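Local coordinates for protein translation initiation factor 4E (Ascaris suum, PDB 3M94) that binds the mRNA 5' cap, here the trimethylguanosine form found on many nematode messages, and so probably helps recruit capped messages to the ribosome for translation initiation, at residues Q90-Y95 with K125-S130; I148-A151 with P156-E159. One frame throughout, in Å; residues are numbered along the deposited sequence.

Contact 1: residues Q90-Y95 with K125-S130; sequences QLLDHY and KGDKVS. With M7M (N,N,7-trimethylguanosine 5'-(trihydrogen diphosphate)), chain C.
L92 of helix 88-104 packs against D127 and V129 of strand 127-133, a helix-on-sheet contact of the eIF4E fold, in which helices cover one side of a curved antiparallel sheet and the cap binds on the other. Helix and strand segments run nearly parallel, their axes 9.5 Å apart at an angle of 24°. With CG anti to the backbone N (chi1 -170°), L92 extends its branched end to the strand and crosses D127 at about a right angle: L92 CD1 lies 3.6 Å from D127 CB, and L92 CD2 comes equally near D127 OD2. An aspartate is tolerated beside the leucine methyls, since both its oxygens have polar partners, OD2 in a salt bridge with R88 at the start of the same helix, and OD1 in a hydrogen bond from the backbone N of R123. One turn on, Y95 offers its CB rather than its ring, 4.2 Å from V129 CG2. V129 CG2 also meets L92 CD1 at 4.1 Å, so one methyl of this short beta-branched residue touches both helix side chains. Between D127 and V129, K128 starts off from the opposite face of the strand, away from the helix. Its long cationic chain suits a phosphate: a bend at chi3 (-74°) helps carry K128 NZ to a terminal oxygen, M7M OAY, at 2.9 Å, with a weak bond to the bridging M7M OBD at 3.4 Å.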
loop_
_atom_site.group_PDB
_atom_site.type_symbol
_atom_site.label_atom_id
_atom_site.label_comp_id
_atom_site.label_asym_id
_atom_site.label_seq_id
_atom_site.Cartn_x
_atom_site.Cartn_y
_atom_site.Cartn_z
ATOM N N GLN A 90 0.662 -17.320 4.852
ATOM C CA GLN A 90 1.897 -16.925 5.546
ATOM C C GLN A 90 2.485 -15.562 5.141
ATOM O O GLN A 90 3.287 -15.002 5.877
ATOM C CB GLN A 90 2.968 -18.039 5.497
ATOM C CG GLN A 90 3.038 -18.868 4.208
ATOM C CD GLN A 90 2.013 -20.011 4.143
ATOM O OE1 GLN A 90 1.522 -20.503 5.169
ATOM N NE2 GLN A 90 1.692 -20.439 2.924
ATOM N N LEU A 91 2.079 -15.021 3.993
ATOM C CA LEU A 91 2.653 -13.761 3.494
ATOM C C LEU A 91 1.700 -12.552 3.477
ATOM O O LEU A 91 2.149 -11.418 3.654
ATOM C CB LEU A 91 3.272 -13.942 2.101
ATOM C CG LEU A 91 4.436 -14.928 1.900
ATOM C CD1 LEU A 91 4.786 -15.080 0.409
ATOM C CD2 LEU A 91 5.671 -14.527 2.710
ATOM N N LEU A 92 0.404 -12.776 3.251
ATOM C CA LEU A 92 -0.519 -11.649 3.044
ATOM C C LEU A 92 -0.492 -10.582 4.174
ATOM O O LEU A 92 -0.168 -9.413 3.917
ATOM C CB LEU A 92 -1.945 -12.111 2.739
ATOM C CG LEU A 92 -2.845 -10.956 2.279
ATOM C CD1 LEU A 92 -2.268 -10.315 1.000
ATOM C CD2 LEU A 92 -4.281 -11.398 2.066
ATOM N N ASP A 93 -0.795 -10.995 5.405
ATOM C CA ASP A 93 -0.812 -10.065 6.550
ATOM C C ASP A 93 0.552 -9.466 6.880
ATOM O O ASP A 93 0.641 -8.288 7.234
ATOM C CB ASP A 93 -1.399 -10.724 7.797
ATOM C CG ASP A 93 -2.838 -11.146 7.606
ATOM O OD1 ASP A 93 -3.512 -10.612 6.695
ATOM O OD2 ASP A 93 -3.283 -12.038 8.360
ATOM N N HIS A 94 1.599 -10.278 6.762
ATOM C CA HIS A 94 2.969 -9.818 6.979
ATOM C C HIS A 94 3.343 -8.728 5.966
ATOM O O HIS A 94 3.801 -7.661 6.351
ATOM C CB HIS A 94 3.941 -10.999 6.904
ATOM C CG HIS A 94 5.367 -10.632 7.172
ATOM N ND1 HIS A 94 5.873 -10.494 8.448
ATOM C CD2 HIS A 94 6.405 -10.403 6.329
ATOM C CE1 HIS A 94 7.156 -10.176 8.380
ATOM N NE2 HIS A 94 7.503 -10.111 7.105
ATOM N N TYR A 95 3.135 -9.003 4.678
ATOM C CA TYR A 95 3.402 -8.029 3.620
ATOM C C TYR A 95 2.672 -6.699 3.859
ATOM O O TYR A 95 3.289 -5.639 3.818
ATOM C CB TYR A 95 3.027 -8.604 2.252
ATOM C CG TYR A 95 4.070 -9.509 1.595
ATOM C CD1 TYR A 95 3.862 -10.003 0.305
ATOM C CD2 TYR A 95 5.266 -9.855 2.245
ATOM C CE1 TYR A 95 4.811 -10.831 -0.332
ATOM C CE2 TYR A 95 6.230 -10.680 1.615
ATOM C CZ TYR A 95 5.984 -11.170 0.325
ATOM O OH TYR A 95 6.910 -11.976 -0.316
ATOM N N LYS A 125 -8.301 -15.466 -7.307
ATOM C CA LYS A 125 -7.167 -15.780 -8.192
ATOM C C LYS A 125 -5.787 -15.415 -7.616
ATOM O O LYS A 125 -4.762 -15.764 -8.207
ATOM C CB LYS A 125 -7.327 -15.059 -9.540
ATOM C CG LYS A 125 -8.591 -15.391 -10.328
ATOM C CD LYS A 125 -8.634 -16.835 -10.739
ATOM C CE LYS A 125 -9.869 -17.120 -11.549
ATOM N NZ LYS A 125 -9.951 -18.568 -11.780
ATOM N N GLY A 126 -5.760 -14.684 -6.499
ATOM C CA GLY A 126 -4.500 -14.291 -5.858
ATOM C C GLY A 126 -4.527 -12.859 -5.338
ATOM O O GLY A 126 -4.964 -11.942 -6.033
ATOM N N ASP A 127 -4.046 -12.660 -4.120
ATOM C CA ASP A 127 -4.038 -11.320 -3.526
ATOM C C ASP A 127 -2.904 -10.447 -4.078
ATOM O O ASP A 127 -1.894 -10.967 -4.556
ATOM C CB ASP A 127 -3.921 -11.423 -2.014
ATOM C CG ASP A 127 -4.798 -12.508 -1.439
ATOM O OD1 ASP A 127 -6.049 -12.395 -1.503
ATOM O OD2 ASP A 127 -4.222 -13.483 -0.921
ATOM N N LYS A 128 -3.094 -9.128 -4.003
ATOM C CA LYS A 128 -2.143 -8.129 -4.468
ATOM C C LYS A 128 -1.923 -7.056 -3.393
ATOM O O LYS A 128 -2.885 -6.515 -2.834
ATOM C CB LYS A 128 -2.650 -7.473 -5.755
ATOM C CG LYS A 128 -2.743 -8.445 -6.954
ATOM C CD LYS A 128 -3.360 -7.819 -8.195
ATOM C CE LYS A 128 -4.857 -7.627 -8.061
ATOM N NZ LYS A 128 -5.451 -7.360 -9.403
ATOM N N VAL A 129 -0.653 -6.785 -3.091
ATOM C CA VAL A 129 -0.251 -5.658 -2.242
ATOM C C VAL A 129 0.471 -4.675 -3.160
ATOM O O VAL A 129 1.402 -5.069 -3.859
ATOM C CB VAL A 129 0.664 -6.123 -1.084
ATOM C CG1 VAL A 129 1.197 -4.933 -0.268
ATOM C CG2 VAL A 129 -0.058 -7.111 -0.174
ATOM N N SER A 130 0.032 -3.416 -3.174
ATOM C CA SER A 130 0.589 -2.399 -4.064
ATOM C C SER A 130 0.978 -1.120 -3.322
ATOM O O SER A 130 0.369 -0.775 -2.308
ATOM C CB SER A 130 -0.419 -2.024 -5.138
ATOM O OG SER A 130 -0.591 -3.087 -6.037
HETATM O OAX M7M C . -9.259 -7.161 -11.412
HETATM O OAY M7M C . -8.293 -8.086 -9.337
HETATM P PAZ M7M C . -9.123 -6.952 -9.826
HETATM O OBA M7M C . -10.483 -6.746 -9.252
HETATM O OBB M7M C . -10.094 4.092 -9.108
HETATM C CBC M7M C . -9.108 1.672 -8.247
HETATM O OBD M7M C . -8.303 -5.588 -9.630
HETATM N NBE M7M C . -12.048 4.127 -10.194
HETATM C CBF M7M C . -11.071 3.484 -9.567
HETATM C CBG M7M C . -11.201 2.129 -9.474
HETATM N NBH M7M C . -10.365 1.301 -8.910
HETATM C CBI M7M C . -10.881 0.093 -9.048
HETATM O OBJ M7M C . -9.009 -4.919 -7.332
HETATM P PBK M7M C . -8.760 -4.385 -8.673
HETATM O OBL M7M C . -7.834 -3.251 -8.906
HETATM C CBM M7M C . -13.083 3.452 -10.686
HETATM N NBN M7M C . -13.213 2.126 -10.596
HETATM C CBO M7M C . -12.255 1.447 -9.977
HETATM N NBP M7M C . -12.035 0.187 -9.691
HETATM C CBQ M7M C . -12.907 -0.932 -10.038
HETATM O OBR M7M C . -12.380 -2.158 -9.568
HETATM C CBS M7M C . -11.786 -2.916 -10.607
HETATM C CBT M7M C . -10.319 -3.123 -10.305
HETATM O OBU M7M C . -10.190 -4.066 -9.272
HETATM N NBV M7M C . -14.008 4.172 -11.296
HETATM C CBW M7M C . -15.163 3.525 -11.857
HETATM C CBX M7M C . -12.915 -1.013 -11.533
HETATM C CBY M7M C . -11.848 -2.033 -11.819
HETATM C CBZ M7M C . -13.831 5.601 -11.384
HETATM O OCA M7M C . -14.200 -1.484 -11.898
HETATM O OCB M7M C . -12.138 -2.815 -12.965
#

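Contact 2: residues I148-A151 with P156-E159; sequences ILKA and PDTE
K150 and D157 meet at about a right angle, the long lysine chain coming out from helix 139-153 and the short aspartate lying across its end. K150 leaves the helix with CG anti to the backbone N (chi1 -175°) and stays extended until the last torsion, chi4 74°, which bends the ammonium group round to the loop. There K150 NZ donates to D157 OD1 at 2.8 Å in a salt bridge. The approach is from the anti side of the carboxylate and 28° out of its plane, while K150 CE also lies close to D157 OD1, at 3.3 Å. Lysine suits this place: its reach spans helix to loop and its ammonium group can serve several acceptors. K150 NZ also donates to the backbone O of I155 and, at 2.8 Å, to a water placed to donate in turn to E159 O, 2.9 Å away. P156 O stands 3.4 Å from K150 NZ but at a poor angle for a bond; it accepts from E159 N at 3.0 Å. That bond closes a type I beta turn from P156 to E159, where D157, at the second position, offers the lysine an anionic acceptor on a short side chain. Lying at the surface, the arrangement is a helix-to-loop salt bridge that ties the last turn of helix 139-153 to the beta turn leading into strand 161-165 of the eIF4E sheet.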
loop_
_atom_site.group_PDB
_atom_site.type_symbol
_atom_site.label_atom_id
_atom_site.label_comp_id
_atom_site.label_asym_id
_atom_site.label_seq_id
_atom_site.Cartn_x
_atom_site.Cartn_y
_atom_site.Cartn_z
ATOM N N ILE A 148 13.515 -0.387 -1.794
ATOM C CA ILE A 148 13.187 -0.349 -0.369
ATOM C C ILE A 148 11.977 -1.248 -0.054
ATOM O O ILE A 148 11.996 -1.971 0.926
ATOM C CB ILE A 148 12.938 1.104 0.131
ATOM C CG1 ILE A 148 14.236 1.920 0.071
ATOM C CG2 ILE A 148 12.400 1.108 1.564
ATOM C CD1 ILE A 148 14.021 3.422 0.007
ATOM N N LEU A 149 10.938 -1.201 -0.882
ATOM C CA LEU A 149 9.757 -2.068 -0.692
ATOM C C LEU A 149 10.152 -3.557 -0.666
ATOM O O LEU A 149 9.759 -4.313 0.228
ATOM C CB LEU A 149 8.747 -1.816 -1.815
ATOM C CG LEU A 149 7.509 -2.708 -1.951
ATOM C CD1 LEU A 149 6.571 -2.471 -0.786
ATOM C CD2 LEU A 149 6.797 -2.397 -3.248
ATOM N N LYS A 150 10.940 -3.950 -1.661
ATOM C CA LYS A 150 11.433 -5.309 -1.805
ATOM C C LYS A 150 12.164 -5.734 -0.534
ATOM O O LYS A 150 11.950 -6.844 -0.028
ATOM C CB LYS A 150 12.375 -5.388 -3.018
ATOM C CG LYS A 150 12.847 -6.786 -3.344
ATOM C CD LYS A 150 13.713 -6.781 -4.594
ATOM C CE LYS A 150 14.609 -8.000 -4.666
ATOM N NZ LYS A 150 13.861 -9.238 -5.013
ATOM N N ALA A 151 13.013 -4.831 -0.029
ATOM C CA ALA A 151 13.818 -5.073 1.161
ATOM C C ALA A 151 12.945 -5.208 2.415
ATOM O O ALA A 151 13.036 -6.194 3.143
ATOM C CB ALA A 151 14.882 -3.954 1.336
ATOM N N PRO A 156 11.938 -12.220 -2.402
ATOM C CA PRO A 156 13.084 -12.852 -3.064
ATOM C C PRO A 156 13.105 -12.586 -4.566
ATOM O O PRO A 156 12.090 -12.181 -5.152
ATOM C CB PRO A 156 12.877 -14.342 -2.781
ATOM C CG PRO A 156 11.401 -14.495 -2.600
ATOM C CD PRO A 156 10.947 -13.217 -1.942
ATOM N N ASP A 157 14.264 -12.816 -5.174
ATOM C CA ASP A 157 14.470 -12.558 -6.598
ATOM C C ASP A 157 13.634 -13.460 -7.501
ATOM O O ASP A 157 13.273 -13.066 -8.612
ATOM C CB ASP A 157 15.956 -12.656 -6.941
ATOM C CG ASP A 157 16.744 -11.473 -6.417
ATOM O OD1 ASP A 157 16.146 -10.390 -6.246
ATOM O OD2 ASP A 157 17.954 -11.620 -6.174
ATOM N N THR A 158 13.305 -14.650 -7.010
ATOM C CA THR A 158 12.401 -15.553 -7.728
ATOM C C THR A 158 10.995 -14.975 -7.913
ATOM O O THR A 158 10.194 -15.523 -8.672
ATOM C CB THR A 158 12.281 -16.923 -7.030
ATOM O OG1 THR A 158 12.024 -16.724 -5.633
ATOM C CG2 THR A 158 13.561 -17.754 -7.224
ATOM N N GLU A 159 10.692 -13.875 -7.222
ATOM C CA GLU A 159 9.364 -13.273 -7.321
ATOM C C GLU A 159 9.421 -11.795 -7.699
ATOM O O GLU A 159 9.302 -10.926 -6.837
ATOM C CB GLU A 159 8.578 -13.495 -6.027
ATOM C CG GLU A 159 8.235 -14.964 -5.772
ATOM C CD GLU A 159 7.993 -15.278 -4.303
ATOM O OE1 GLU A 159 8.101 -14.349 -3.464
ATOM O OE2 GLU A 159 7.695 -16.457 -3.988
HETATM O O HOH W 1 11.578 -9.142 -6.610
#

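How the contacts relate
The two contacts lie in series along the chain, with strand 127-133 of contact 1 followed by helix 139-153 of contact 2, and their centres are 13 Å apart. Y95 connects them: its side chain packs on I155, between the segments of contact 2, and Y95 OH comes within 4.1 Å of E159 OE1, a packing approach. L149 also touches L99, further along helix 88-104. Contact 1 is buried and its strand reaches the cap pocket through K128; R123, whose backbone N is bonded to D127, holds the same ligand through its side chain. Contact 2, at the surface, contributes no residue to that pocket.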